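Local coordinates for protein DNA methyltransferase (Nicotiana tabacum, PDB 4ONQ) that probably methylates cytosine at C5 in DNA as a plant DRM-type methyltransferase, here as its catalytic domain with sinefungin bound, at residues D268-W273 with G281-F286; V26-P31 with Y61-E66; G16-P21 with K71-A76; D295-L300 with D346-I351. The protein carries 5 engineered substitutions. All blocks are in the same frame, centred on the assembly; numbering follows the deposited sequence.

Interaction 1 of 4, residues D268-W273 with G281-F286; sequences DIVRSW and GNLIHF
The backbone O of Leu283 receives a hydrogen bond from NH2 of Arg271 at 3.1 Å, with an N-H...O angle of 150°. The donor stands above the carbonyl plane. The carbonyl O in turn lies tilted from the guanidinium plane. A water adds a second link to the same strand residue. It accepts from Arg271 NH1 at 3.3 Å, in the plane of the guanidinium edge, and from Leu283 N at 3.0 Å. Both backbone polar atoms of Leu283 are thus served by one arginine, one directly and one through water.

The arginine chain leaves with CG anti to its backbone N (chi1 174°), then bends twice and brings its head back to the strand. There the guanidinium lies flat against Leu283, whose CD2 sits over its centre, 3.5 Å from CZ. A lysine in its place is likely to lose this flat cover over Leu283 and could not readily keep both the carbonyl bond and the water link.

Next to the arginine, Val270 makes van der Waals contacts. Its CB comes to the edge of the His285 ring, 4.1 Å from NE2. Val270 CG1 also reaches Leu283 CD2, at 4.2 Å. His285 ND1 is bonded to Ser259 O, which helps fix the ring.

Helix and strand run antiparallel, at 172°. They belong to the beta-alpha-beta unit formed by strand 254-260, helix 264-276 and strand 282-286, part of the Rossmann-like methyltransferase fold. Strand 282-286 is outermost in the mixed sheet and pairs with strand 254-260, while helix 294-304 touches it through Phe286.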
loop_
_atom_site.group_PDB
_atom_site.type_symbol
_atom_site.label_atom_id
_atom_site.label_comp_id
_atom_site.label_asym_id
_atom_site.label_seq_id
_atom_site.Cartn_x
_atom_site.Cartn_y
_atom_site.Cartn_z
ATOM N N ASP A 268 14.321 -10.096 4.452
ATOM C CA ASP A 268 15.255 -10.451 3.392
ATOM C C ASP A 268 14.922 -9.771 2.060
ATOM O O ASP A 268 15.824 -9.369 1.313
ATOM C CB ASP A 268 15.306 -11.967 3.216
ATOM C CG ASP A 268 15.922 -12.664 4.406
ATOM O OD1 ASP A 268 16.724 -12.014 5.114
ATOM O OD2 ASP A 268 15.607 -13.853 4.636
ATOM N N ILE A 269 13.630 -9.657 1.760
ATOM C CA ILE A 269 13.206 -8.966 0.547
ATOM C C ILE A 269 13.696 -7.518 0.574
ATOM O O ILE A 269 14.257 -6.996 -0.412
ATOM C CB ILE A 269 11.665 -9.011 0.382
ATOM C CG1 ILE A 269 11.230 -10.365 -0.173
ATOM C CG2 ILE A 269 11.186 -7.913 -0.542
ATOM C CD1 ILE A 269 9.764 -10.665 0.046
ATOM N N VAL A 270 13.501 -6.881 1.726
ATOM C CA VAL A 270 13.847 -5.474 1.874
ATOM C C VAL A 270 15.363 -5.270 1.865
ATOM O O VAL A 270 15.856 -4.314 1.279
ATOM C CB VAL A 270 13.202 -4.859 3.134
ATOM C CG1 VAL A 270 13.707 -3.440 3.367
ATOM C CG2 VAL A 270 11.685 -4.874 3.008
ATOM N N ARG A 271 16.094 -6.185 2.496
ATOM C CA ARG A 271 17.555 -6.146 2.506
ATOM C C ARG A 271 18.118 -6.271 1.087
ATOM O O ARG A 271 18.990 -5.488 0.674
ATOM C CB ARG A 271 18.105 -7.263 3.401
ATOM C CG ARG A 271 19.628 -7.414 3.378
ATOM C CD ARG A 271 20.341 -6.193 3.963
ATOM N NE ARG A 271 19.949 -5.923 5.348
ATOM C CZ ARG A 271 20.385 -4.889 6.064
ATOM N NH1 ARG A 271 21.234 -4.016 5.532
ATOM N NH2 ARG A 271 19.970 -4.726 7.313
ATOM N N SER A 272 17.612 -7.256 0.345
ATOM C CA SER A 272 18.006 -7.432 -1.048
ATOM C C SER A 272 17.754 -6.156 -1.843
ATOM O O SER A 272 18.624 -5.710 -2.589
ATOM C CB SER A 272 17.269 -8.604 -1.685
ATOM O OG SER A 272 17.791 -9.835 -1.227
ATOM N N TRP A 273 16.572 -5.567 -1.663
ATOM C CA TRP A 273 16.243 -4.309 -2.333
ATOM C C TRP A 273 17.206 -3.184 -1.949
ATOM O O TRP A 273 17.575 -2.344 -2.777
ATOM C CB TRP A 273 14.817 -3.886 -1.984
ATOM C CG TRP A 273 14.451 -2.546 -2.528
ATOM C CD1 TRP A 273 14.019 -2.267 -3.789
ATOM C CD2 TRP A 273 14.482 -1.294 -1.826
ATOM N NE1 TRP A 273 13.784 -0.918 -3.920
ATOM C CE2 TRP A 273 14.058 -0.300 -2.729
ATOM C CE3 TRP A 273 14.828 -0.919 -0.526
ATOM C CZ2 TRP A 273 13.969 1.044 -2.373
ATOM C CZ3 TRP A 273 14.736 0.419 -0.172
ATOM C CH2 TRP A 273 14.314 1.384 -1.094
ATOM N N GLY A 281 22.970 4.613 2.746
ATOM C CA GLY A 281 22.474 4.757 4.078
ATOM C C GLY A 281 22.351 3.477 4.829
ATOM O O GLY A 281 22.699 2.459 4.355
ATOM N N ASN A 282 21.913 3.560 6.052
ATOM C CA ASN A 282 21.837 2.398 6.894
ATOM C C ASN A 282 20.499 1.744 7.141
ATOM O O ASN A 282 19.613 2.372 7.589
ATOM C CB ASN A 282 22.349 2.804 8.229
ATOM C CG ASN A 282 23.714 2.352 8.432
ATOM O OD1 ASN A 282 24.606 3.133 8.502
ATOM N ND2 ASN A 282 23.894 1.065 8.469
ATOM N N LEU A 283 20.396 0.459 6.917
ATOM C CA LEU A 283 19.162 -0.218 7.153
ATOM C C LEU A 283 19.265 -1.076 8.402
ATOM O O LEU A 283 20.087 -1.915 8.505
ATOM C CB LEU A 283 18.809 -1.025 5.920
ATOM C CG LEU A 283 17.710 -2.036 6.060
ATOM C CD1 LEU A 283 16.370 -1.421 6.369
ATOM C CD2 LEU A 283 17.637 -2.981 4.898
ATOM N N ILE A 284 18.399 -0.853 9.361
ATOM C CA ILE A 284 18.469 -1.613 10.585
ATOM C C ILE A 284 17.204 -2.373 10.874
ATOM O O ILE A 284 16.166 -1.794 11.000
ATOM C CB ILE A 284 18.756 -0.698 11.755
ATOM C CG1 ILE A 284 20.052 0.015 11.511
ATOM C CG2 ILE A 284 18.901 -1.483 13.022
ATOM C CD1 ILE A 284 20.417 0.959 12.603
ATOM N N HIS A 285 17.308 -3.679 11.025
ATOM C CA HIS A 285 16.126 -4.513 11.237
ATOM C C HIS A 285 15.913 -4.952 12.685
ATOM O O HIS A 285 16.852 -5.333 13.383
ATOM C CB HIS A 285 16.142 -5.741 10.319
ATOM C CG HIS A 285 15.442 -5.527 9.010
ATOM N ND1 HIS A 285 14.133 -5.100 8.928
ATOM C CD2 HIS A 285 15.865 -5.691 7.735
ATOM C CE1 HIS A 285 13.782 -5.004 7.658
ATOM N NE2 HIS A 285 14.814 -5.360 6.914
ATOM N N PHE A 286 14.660 -4.881 13.121
ATOM C CA PHE A 286 14.238 -5.475 14.379
ATOM C C PHE A 286 13.097 -6.418 14.071
ATOM O O PHE A 286 12.324 -6.181 13.142
ATOM C CB PHE A 286 13.764 -4.408 15.359
ATOM C CG PHE A 286 14.869 -3.587 15.941
ATOM C CD1 PHE A 286 15.574 -4.038 17.042
ATOM C CD2 PHE A 286 15.195 -2.357 15.397
ATOM C CE1 PHE A 286 16.594 -3.284 17.587
ATOM C CE2 PHE A 286 16.209 -1.595 15.939
ATOM C CZ PHE A 286 16.912 -2.059 17.034
HETATM O O HOH W 1 22.805 -1.184 6.085
#

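Interaction 2 of 4, residues V26-P31 with Y61-E66; sequences VRRTLP and YDIEPE
Two irregular backbones, 26-31 and 61-66, pass each other with their touching parts 156° apart in direction, and Pro31 and Ile63 are nearest, 7.1 Å between CA atoms. Ile63 receives two side chains from the other segment. Its two branches part at CB: CG2 stands anti to the backbone N, while CG1 lies beside that N (chi1 -57°) and carries CD1 off another way. Each branch finds its own partner. CG2 meets Arg28 NH1 at 3.8 Å, a contact of a methyl with a guanidinium nitrogen. CD1 meets CD1 of Leu30, also at 3.8 Å, the two side chains running at a slant to each other.

Arg28 reaches Ile63 by an extended chain that bends only at chi3 (70°). Leu30 CD1 lies over one face of its guanidinium, toward the rim, so this leucine methyl touches both the arginine and the isoleucine. Glu64 O lies at the guanidinium edge, but at 4.5 Å from NH1 it is too far for a bond. NH2 has a weak hydrogen bond to Leu86 O.

Segment 61-66 links helix 50-59 to strand 66-69, an outermost strand of the mixed sheet. Segment 26-31 belongs to the long N-terminal loop that precedes strand 39-45. The contact therefore lays this loop along the entry to the edge strand, at the protein surface. Ile63 also packs on Ile83 of strand 79-84.

Pro31 closes the other end. Its ring packs against the Tyr61 carbonyl, with CG 3.5 Å from Tyr61 O.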
loop_
_atom_site.group_PDB
_atom_site.type_symbol
_atom_site.label_atom_id
_atom_site.label_comp_id
_atom_site.label_asym_id
_atom_site.label_seq_id
_atom_site.Cartn_x
_atom_site.Cartn_y
_atom_site.Cartn_z
ATOM N N VAL A 26 -9.656 21.469 0.352
ATOM C CA VAL A 26 -8.347 20.829 0.356
ATOM C C VAL A 26 -7.527 21.300 1.559
ATOM O O VAL A 26 -6.328 21.145 1.613
ATOM C CB VAL A 26 -7.593 21.210 -0.903
ATOM C CG1 VAL A 26 -6.416 20.310 -1.108
ATOM C CG2 VAL A 26 -8.497 21.124 -2.085
ATOM N N ARG A 27 -8.190 21.903 2.532
ATOM C CA ARG A 27 -7.515 22.445 3.705
ATOM C C ARG A 27 -7.623 21.510 4.922
ATOM O O ARG A 27 -8.524 20.680 5.027
ATOM C CB ARG A 27 -8.076 23.845 4.014
ATOM C CG ARG A 27 -7.449 24.572 5.182
ATOM C CD ARG A 27 -6.291 25.418 4.714
ATOM N NE ARG A 27 -6.737 26.465 3.802
ATOM C CZ ARG A 27 -7.266 27.617 4.200
ATOM N NH1 ARG A 27 -7.648 28.519 3.306
ATOM N NH2 ARG A 27 -7.416 27.865 5.494
ATOM N N ARG A 28 -6.673 21.617 5.832
ATOM C CA ARG A 28 -6.800 20.921 7.092
ATOM C C ARG A 28 -6.044 21.716 8.125
ATOM O O ARG A 28 -4.937 22.185 7.866
ATOM C CB ARG A 28 -6.247 19.499 7.004
ATOM C CG ARG A 28 -6.231 18.790 8.346
ATOM C CD ARG A 28 -5.714 17.371 8.237
ATOM N NE ARG A 28 -4.285 17.313 7.947
ATOM C CZ ARG A 28 -3.584 16.185 7.923
ATOM N NH1 ARG A 28 -4.185 15.032 8.182
ATOM N NH2 ARG A 28 -2.286 16.206 7.649
ATOM N N THR A 29 -6.630 21.829 9.292
ATOM C CA THR A 29 -5.958 22.479 10.374
ATOM C C THR A 29 -5.586 21.432 11.412
ATOM O O THR A 29 -6.426 20.792 12.011
ATOM C CB THR A 29 -6.798 23.637 10.929
ATOM O OG1 THR A 29 -6.498 24.832 10.192
ATOM C CG2 THR A 29 -6.479 23.893 12.369
ATOM N N LEU A 30 -4.294 21.239 11.570
ATOM C CA LEU A 30 -3.804 20.240 12.505
ATOM C C LEU A 30 -4.018 20.683 13.941
ATOM O O LEU A 30 -3.701 21.821 14.299
ATOM C CB LEU A 30 -2.315 19.967 12.276
ATOM C CG LEU A 30 -1.954 18.721 11.466
ATOM C CD1 LEU A 30 -2.854 17.562 11.856
ATOM C CD2 LEU A 30 -2.014 18.987 9.970
ATOM N N PRO A 31 -4.592 19.792 14.760
ATOM C CA PRO A 31 -4.579 19.977 16.213
ATOM C C PRO A 31 -3.167 20.305 16.691
ATOM O O PRO A 31 -2.214 19.743 16.158
ATOM C CB PRO A 31 -5.015 18.610 16.738
ATOM C CG PRO A 31 -5.821 17.988 15.605
ATOM C CD PRO A 31 -5.548 18.754 14.338
ATOM N N TYR A 61 -3.916 11.736 18.390
ATOM C CA TYR A 61 -3.945 13.192 18.473
ATOM C C TYR A 61 -5.155 13.826 17.781
ATOM O O TYR A 61 -5.066 14.934 17.249
ATOM C CB TYR A 61 -2.622 13.752 17.942
ATOM C CG TYR A 61 -1.438 12.937 18.426
ATOM C CD1 TYR A 61 -1.025 12.999 19.751
ATOM C CD2 TYR A 61 -0.756 12.084 17.570
ATOM C CE1 TYR A 61 0.043 12.249 20.206
ATOM C CE2 TYR A 61 0.314 11.327 18.016
ATOM C CZ TYR A 61 0.707 11.414 19.332
ATOM O OH TYR A 61 1.772 10.665 19.778
ATOM N N ASP A 62 -6.274 13.100 17.794
ATOM C CA ASP A 62 -7.572 13.580 17.308
ATOM C C ASP A 62 -7.682 13.777 15.797
ATOM O O ASP A 62 -8.736 14.173 15.298
ATOM C CB ASP A 62 -7.987 14.856 18.034
ATOM C CG ASP A 62 -8.077 14.664 19.525
ATOM O OD1 ASP A 62 -8.594 13.612 19.954
ATOM O OD2 ASP A 62 -7.624 15.563 20.266
ATOM N N ILE A 63 -6.603 13.486 15.078
ATOM C CA ILE A 63 -6.561 13.645 13.625
ATOM C C ILE A 63 -7.648 12.837 12.902
ATOM O O ILE A 63 -7.904 11.676 13.226
ATOM C CB ILE A 63 -5.164 13.277 13.068
ATOM C CG1 ILE A 63 -4.087 14.133 13.744
ATOM C CG2 ILE A 63 -5.116 13.436 11.553
ATOM C CD1 ILE A 63 -2.709 13.981 13.133
ATOM N N GLU A 64 -8.272 13.426 11.914
ATOM C CA GLU A 64 -9.254 12.688 11.183
ATOM C C GLU A 64 -8.594 12.033 10.009
ATOM O O GLU A 64 -7.758 12.616 9.354
ATOM C CB GLU A 64 -10.337 13.600 10.661
ATOM C CG GLU A 64 -11.272 14.153 11.660
ATOM C CD GLU A 64 -11.857 15.449 11.169
ATOM O OE1 GLU A 64 -11.369 15.950 10.141
ATOM O OE2 GLU A 64 -12.797 15.972 11.794
ATOM N N PRO A 65 -9.008 10.824 9.722
ATOM C CA PRO A 65 -8.360 10.062 8.657
ATOM C C PRO A 65 -8.656 10.660 7.302
ATOM O O PRO A 65 -9.661 11.354 7.137
ATOM C CB PRO A 65 -9.009 8.680 8.770
ATOM C CG PRO A 65 -10.325 8.940 9.395
ATOM C CD PRO A 65 -10.084 10.057 10.369
ATOM N N GLU A 66 -7.766 10.399 6.353
ATOM C CA GLU A 66 -7.959 10.784 4.969
ATOM C C GLU A 66 -8.243 9.508 4.198
ATOM O O GLU A 66 -7.376 8.640 4.071
ATOM C CB GLU A 66 -6.709 11.481 4.426
ATOM C CG GLU A 66 -6.761 11.764 2.933
ATOM C CD GLU A 66 -5.538 12.508 2.413
ATOM O OE1 GLU A 66 -4.478 12.482 3.079
ATOM O OE2 GLU A 66 -5.645 13.126 1.330
#

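Interaction 3 of 4, residues G16-P21 with K71-A76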
loop_
_atom_site.group_PDB
_atom_site.type_symbol
_atom_site.label_atom_id
_atom_site.label_comp_id
_atom_site.label_asym_id
_atom_site.label_seq_id
_atom_site.Cartn_x
_atom_site.Cartn_y
_atom_site.Cartn_z
ATOM N N GLY A 16 -7.480 15.147 -2.125
ATOM C CA GLY A 16 -7.218 15.310 -3.541
ATOM C C GLY A 16 -6.386 14.190 -4.136
ATOM O O GLY A 16 -5.507 13.634 -3.483
ATOM N N VAL A 17 -6.679 13.855 -5.386
ATOM C CA VAL A 17 -5.893 12.883 -6.129
ATOM C C VAL A 17 -5.464 13.532 -7.445
ATOM O O VAL A 17 -6.157 14.414 -7.953
ATOM C CB VAL A 17 -6.690 11.578 -6.379
ATOM C CG1 VAL A 17 -6.939 10.842 -5.065
ATOM C CG2 VAL A 17 -8.002 11.874 -7.090
ATOM N N PRO A 18 -4.317 13.107 -8.000
ATOM C CA PRO A 18 -3.746 13.789 -9.166
ATOM C C PRO A 18 -4.616 13.738 -10.417
ATOM O O PRO A 18 -4.587 14.657 -11.234
ATOM C CB PRO A 18 -2.447 13.012 -9.412
ATOM C CG PRO A 18 -2.708 11.673 -8.866
ATOM C CD PRO A 18 -3.528 11.919 -7.636
ATOM N N THR A 19 -5.422 12.715 -10.562
ATOM C CA THR A 19 -6.160 12.477 -11.775
ATOM C C THR A 19 -7.534 13.129 -11.853
ATOM O O THR A 19 -8.235 12.991 -12.813
ATOM C CB THR A 19 -6.395 10.989 -11.855
ATOM O OG1 THR A 19 -7.463 10.742 -12.750
ATOM C CG2 THR A 19 -6.791 10.518 -10.507
ATOM N N GLU A 20 -7.937 13.802 -10.810
ATOM C CA GLU A 20 -9.223 14.402 -10.847
ATOM C C GLU A 20 -9.124 15.781 -10.328
ATOM O O GLU A 20 -8.119 16.167 -9.777
ATOM C CB GLU A 20 -10.175 13.645 -9.966
ATOM C CG GLU A 20 -10.199 12.220 -10.257
ATOM C CD GLU A 20 -11.334 11.835 -11.101
ATOM O OE1 GLU A 20 -12.368 12.499 -11.006
ATOM O OE2 GLU A 20 -11.201 10.864 -11.854
ATOM N N PRO A 21 -10.195 16.533 -10.494
ATOM C CA PRO A 21 -10.204 17.910 -10.035
ATOM C C PRO A 21 -10.235 17.951 -8.549
ATOM O O PRO A 21 -10.949 17.176 -7.956
ATOM C CB PRO A 21 -11.542 18.396 -10.538
ATOM C CG PRO A 21 -12.389 17.205 -10.436
ATOM C CD PRO A 21 -11.510 16.163 -11.025
ATOM N N LYS A 71 -7.658 3.310 -6.639
ATOM C CA LYS A 71 -8.084 3.181 -7.990
ATOM C C LYS A 71 -7.827 4.433 -8.735
ATOM O O LYS A 71 -7.862 4.473 -9.925
ATOM C CB LYS A 71 -9.548 2.886 -8.024
ATOM C CG LYS A 71 -10.431 4.064 -7.932
ATOM C CD LYS A 71 -11.839 3.620 -7.807
ATOM C CE LYS A 71 -12.834 4.715 -7.924
ATOM N NZ LYS A 71 -14.186 4.194 -7.741
ATOM N N TYR A 72 -7.535 5.471 -8.004
ATOM C CA TYR A 72 -7.141 6.743 -8.591
ATOM C C TYR A 72 -5.639 6.804 -8.836
ATOM O O TYR A 72 -5.115 7.821 -9.285
ATOM C CB TYR A 72 -7.590 7.895 -7.694
ATOM C CG TYR A 72 -9.092 7.997 -7.588
ATOM C CD1 TYR A 72 -9.854 8.385 -8.679
ATOM C CD2 TYR A 72 -9.751 7.697 -6.403
ATOM C CE1 TYR A 72 -11.227 8.474 -8.595
ATOM C CE2 TYR A 72 -11.124 7.780 -6.310
ATOM C CZ TYR A 72 -11.856 8.172 -7.409
ATOM O OH TYR A 72 -13.224 8.264 -7.329
ATOM N N PHE A 73 -4.948 5.704 -8.551
ATOM C CA PHE A 73 -3.502 5.663 -8.714
ATOM C C PHE A 73 -3.028 4.477 -9.545
ATOM O O PHE A 73 -1.891 4.460 -10.022
ATOM C CB PHE A 73 -2.811 5.681 -7.352
ATOM C CG PHE A 73 -3.051 6.944 -6.575
ATOM C CD1 PHE A 73 -2.145 7.987 -6.630
ATOM C CD2 PHE A 73 -4.192 7.094 -5.801
ATOM C CE1 PHE A 73 -2.361 9.150 -5.919
ATOM C CE2 PHE A 73 -4.416 8.256 -5.095
ATOM C CZ PHE A 73 -3.497 9.283 -5.153
ATOM N N CYS A 74 -3.905 3.495 -9.725
ATOM C CA CYS A 74 -3.561 2.292 -10.473
ATOM C C CYS A 74 -4.830 1.594 -10.919
ATOM O O CYS A 74 -5.928 2.101 -10.708
ATOM C CB CYS A 74 -2.719 1.339 -9.626
ATOM S SG CYS A 74 -3.586 0.705 -8.174
ATOM N N ALA A 75 -4.675 0.426 -11.533
ATOM C CA ALA A 75 -5.808 -0.287 -12.103
ATOM C C ALA A 75 -6.495 -1.224 -11.108
ATOM O O ALA A 75 -7.343 -2.023 -11.491
ATOM C CB ALA A 75 -5.376 -1.045 -13.339
ATOM N N ALA A 76 -6.160 -1.153 -9.843
ATOM C CA ALA A 76 -6.806 -1.944 -8.827
ATOM C C ALA A 76 -7.256 -1.118 -7.641
ATOM O O ALA A 76 -6.539 -0.313 -7.139
ATOM C CB ALA A 76 -5.909 -3.064 -8.361
#
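Val17 and Pro18 fit against two aromatic residues of 71-76. Val17 is the central bump. Its CG1 lies beside the backbone N (chi1 -67°) and presses on the far end of Phe73, 3.6 Å from CE2, and also reaches Tyr72 CB. CG2 lies by CB and CG of Tyr72. Pro18 crosses the same phenyl ring at about a right angle and sets CD 3.5 Å from Phe73 CE1. Phe73 CZ therefore rests in the notch between valine and proline.

The type I turn from Val17 to Glu20 brings the next two side chains round to Tyr72. Thr19 turns its methyl inward, with CG2 3.4 Å from Tyr72 O and 3.9 Å from Tyr72 CB. Glu20 OE2 lies at the tyrosine ring edge, 4.0 Å from CE1, with carboxylate and ring planes 66° apart. Lys71 CG lies over one face of that ring. With an alanine here in place of Tyr72, Glu20 would probably lose the ring edge beside it and a gap would open next to Val17 CG2.

Phe73 also meets Tyr218 of helix 213-220. Between the two loops the grip is almost wholly apolar, so it depends on close fit rather than on directed polar bonds.

Interaction 4 of 4, residues D295-L300 with D346-I351; sequences DRLEQL and DLVKSI
Leu297 lies across the neighbouring helix and overlaps three of its side chains. CD2 meets Leu347 CD1 at 3.8 Å and also comes near Leu347 CB. CG rests on Val348 CG2 at 4.0 Å. CB receives the end of Ile351, whose CD1 is 3.7 Å away. The leucine thus packs against Leu347, Val348 and Ile351, and it crosses both Leu347 and Val348 at about a right angle.

Ile351 answers from the other helix. Its CG1 lies beside the backbone N (chi1 -68°), and the chain then runs out straight, which carries CD1 to the surface of helix 295-300. There CD1 settles on the backbone between Leu297 and Glu298, 3.7 Å from Glu298 N. Glu298 lays CG against the same methyl at 3.9 Å. Here the glutamate contributes the aliphatic part of its chain.

The helix axes come within 9.9 Å and cross at -49°. Helix 294-304 follows the outermost strand 282-286, while helix 337-352 is the last helix of the modelled chain. Leu300 and Arg296 look to Phe286 of that strand. Helix 337-352 also touches the loop at Pro38, through Val348 and Lys349.

The touching groups are nearly all hydrocarbon. The two helices are held by van der Waals packing and by burial of Leu297 and Val348, with the acidic end of Glu298 at the exposed margin.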
loop_
_atom_site.group_PDB
_atom_site.type_symbol
_atom_site.label_atom_id
_atom_site.label_comp_id
_atom_site.label_asym_id
_atom_site.label_seq_id
_atom_site.Cartn_x
_atom_site.Cartn_y
_atom_site.Cartn_z
ATOM N N ASP A 295 14.235 2.976 26.030
ATOM C CA ASP A 295 15.690 2.932 26.076
ATOM C C ASP A 295 16.284 2.696 24.685
ATOM O O ASP A 295 17.207 3.398 24.263
ATOM C CB ASP A 295 16.142 1.838 27.043
ATOM C CG ASP A 295 15.480 1.955 28.403
ATOM O OD1 ASP A 295 14.288 1.596 28.521
ATOM O OD2 ASP A 295 16.149 2.410 29.354
ATOM N N ARG A 296 15.744 1.709 23.977
ATOM C CA ARG A 296 16.208 1.392 22.633
ATOM C C ARG A 296 16.018 2.576 21.684
ATOM O O ARG A 296 16.939 2.944 20.951
ATOM C CB ARG A 296 15.487 0.158 22.091
ATOM C CG ARG A 296 15.913 -0.213 20.686
ATOM C CD ARG A 296 17.408 -0.466 20.630
ATOM N NE ARG A 296 17.774 -1.680 21.351
ATOM C CZ ARG A 296 19.002 -1.952 21.778
ATOM N NH1 ARG A 296 19.984 -1.085 21.567
ATOM N NH2 ARG A 296 19.245 -3.084 22.425
ATOM N N LEU A 297 14.823 3.163 21.710
ATOM C CA LEU A 297 14.524 4.367 20.939
ATOM C C LEU A 297 15.508 5.490 21.260
ATOM O O LEU A 297 16.076 6.108 20.354
ATOM C CB LEU A 297 13.092 4.838 21.211
ATOM C CG LEU A 297 11.961 4.359 20.294
ATOM C CD1 LEU A 297 12.479 3.484 19.162
ATOM C CD2 LEU A 297 10.881 3.636 21.088
ATOM N N GLU A 298 15.731 5.725 22.537
ATOM C CA GLU A 298 16.701 6.696 22.971
ATOM C C GLU A 298 18.057 6.470 22.369
ATOM O O GLU A 298 18.678 7.384 21.924
ATOM C CB GLU A 298 16.850 6.679 24.484
ATOM C CG GLU A 298 16.064 7.732 25.236
ATOM C CD GLU A 298 15.728 7.312 26.669
ATOM O OE1 GLU A 298 14.535 7.164 26.995
ATOM O OE2 GLU A 298 16.653 7.125 27.475
ATOM N N GLN A 299 18.490 5.239 22.267
ATOM C CA GLN A 299 19.847 5.041 21.842
ATOM C C GLN A 299 19.950 5.119 20.362
ATOM O O GLN A 299 20.951 5.499 19.829
ATOM C CB GLN A 299 20.429 3.736 22.358
ATOM C CG GLN A 299 20.201 2.545 21.504
ATOM C CD GLN A 299 21.294 2.314 20.509
ATOM O OE1 GLN A 299 22.362 2.885 20.624
ATOM N NE2 GLN A 299 21.036 1.479 19.512
ATOM N N LEU A 300 18.899 4.711 19.708
ATOM C CA LEU A 300 18.800 4.860 18.262
ATOM C C LEU A 300 18.932 6.327 17.891
ATOM O O LEU A 300 19.701 6.695 16.995
ATOM C CB LEU A 300 17.453 4.334 17.760
ATOM C CG LEU A 300 17.358 2.953 17.097
ATOM C CD1 LEU A 300 18.725 2.328 16.843
ATOM C CD2 LEU A 300 16.468 2.021 17.898
ATOM N N ASP A 346 4.495 7.777 20.326
ATOM C CA ASP A 346 4.503 8.659 21.482
ATOM C C ASP A 346 5.878 8.723 22.148
ATOM O O ASP A 346 6.349 9.807 22.498
ATOM C CB ASP A 346 3.428 8.251 22.491
ATOM C CG ASP A 346 3.166 9.331 23.515
ATOM O OD1 ASP A 346 3.568 9.156 24.685
ATOM O OD2 ASP A 346 2.575 10.367 23.141
ATOM N N LEU A 347 6.522 7.572 22.322
ATOM C CA LEU A 347 7.881 7.548 22.859
ATOM C C LEU A 347 8.825 8.414 22.019
ATOM O O LEU A 347 9.593 9.212 22.564
ATOM C CB LEU A 347 8.413 6.114 22.941
ATOM C CG LEU A 347 7.968 5.258 24.128
ATOM C CD1 LEU A 347 8.217 3.786 23.844
ATOM C CD2 LEU A 347 8.699 5.685 25.389
ATOM N N VAL A 348 8.748 8.269 20.696
ATOM C CA VAL A 348 9.616 9.017 19.783
ATOM C C VAL A 348 9.380 10.532 19.854
ATOM O O VAL A 348 10.335 11.322 19.936
ATOM C CB VAL A 348 9.462 8.523 18.317
ATOM C CG1 VAL A 348 10.140 9.476 17.352
ATOM C CG2 VAL A 348 10.024 7.114 18.161
ATOM N N LYS A 349 8.138 10.946 19.912
ATOM C CA LYS A 349 7.852 12.345 19.952
ATOM C C LYS A 349 8.245 12.933 21.266
ATOM O O LYS A 349 8.728 14.034 21.334
ATOM C CB LYS A 349 6.382 12.562 19.753
ATOM C CG LYS A 349 6.021 13.967 19.878
ATOM C CD LYS A 349 4.855 14.302 19.048
ATOM C CE LYS A 349 3.601 14.133 19.799
ATOM N NZ LYS A 349 2.489 14.880 19.161
ATOM N N SER A 350 8.015 12.186 22.318
ATOM C CA SER A 350 8.472 12.593 23.639
ATOM C C SER A 350 9.972 12.844 23.620
ATOM O O SER A 350 10.428 13.956 23.893
ATOM C CB SER A 350 8.137 11.517 24.673
ATOM O OG SER A 350 8.955 11.638 25.825
ATOM N N ILE A 351 10.727 11.801 23.284
ATOM C CA ILE A 351 12.186 11.854 23.248
ATOM C C ILE A 351 12.717 13.038 22.442
ATOM O O ILE A 351 13.655 13.719 22.866
ATOM C CB ILE A 351 12.776 10.544 22.674
ATOM C CG1 ILE A 351 12.536 9.381 23.638
ATOM C CG2 ILE A 351 14.263 10.691 22.401
ATOM C CD1 ILE A 351 12.846 8.019 23.045
#

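How the interactions relate
From the N terminus, interaction 3 opens first, at 16-21, and closes at 71-76. Interaction 2 is nested inside that loop, joining 26-31 to 61-66. Together they fasten the N-terminal loop on both sides of edge strand 66-69, at the two loops that flank it. Interaction 1 follows much later as a short closure from helix 264-276 to strand 282-286, the other edge of the mixed sheet. Interaction 4 then runs from helix 294-304 to helix 337-352. It touches interaction 1 where Phe286 packs on Arg296 and Leu300. It also meets interaction 2, where Tyr61 lies against Asp346 and Lys349, bringing the last helix back to the N-terminal part.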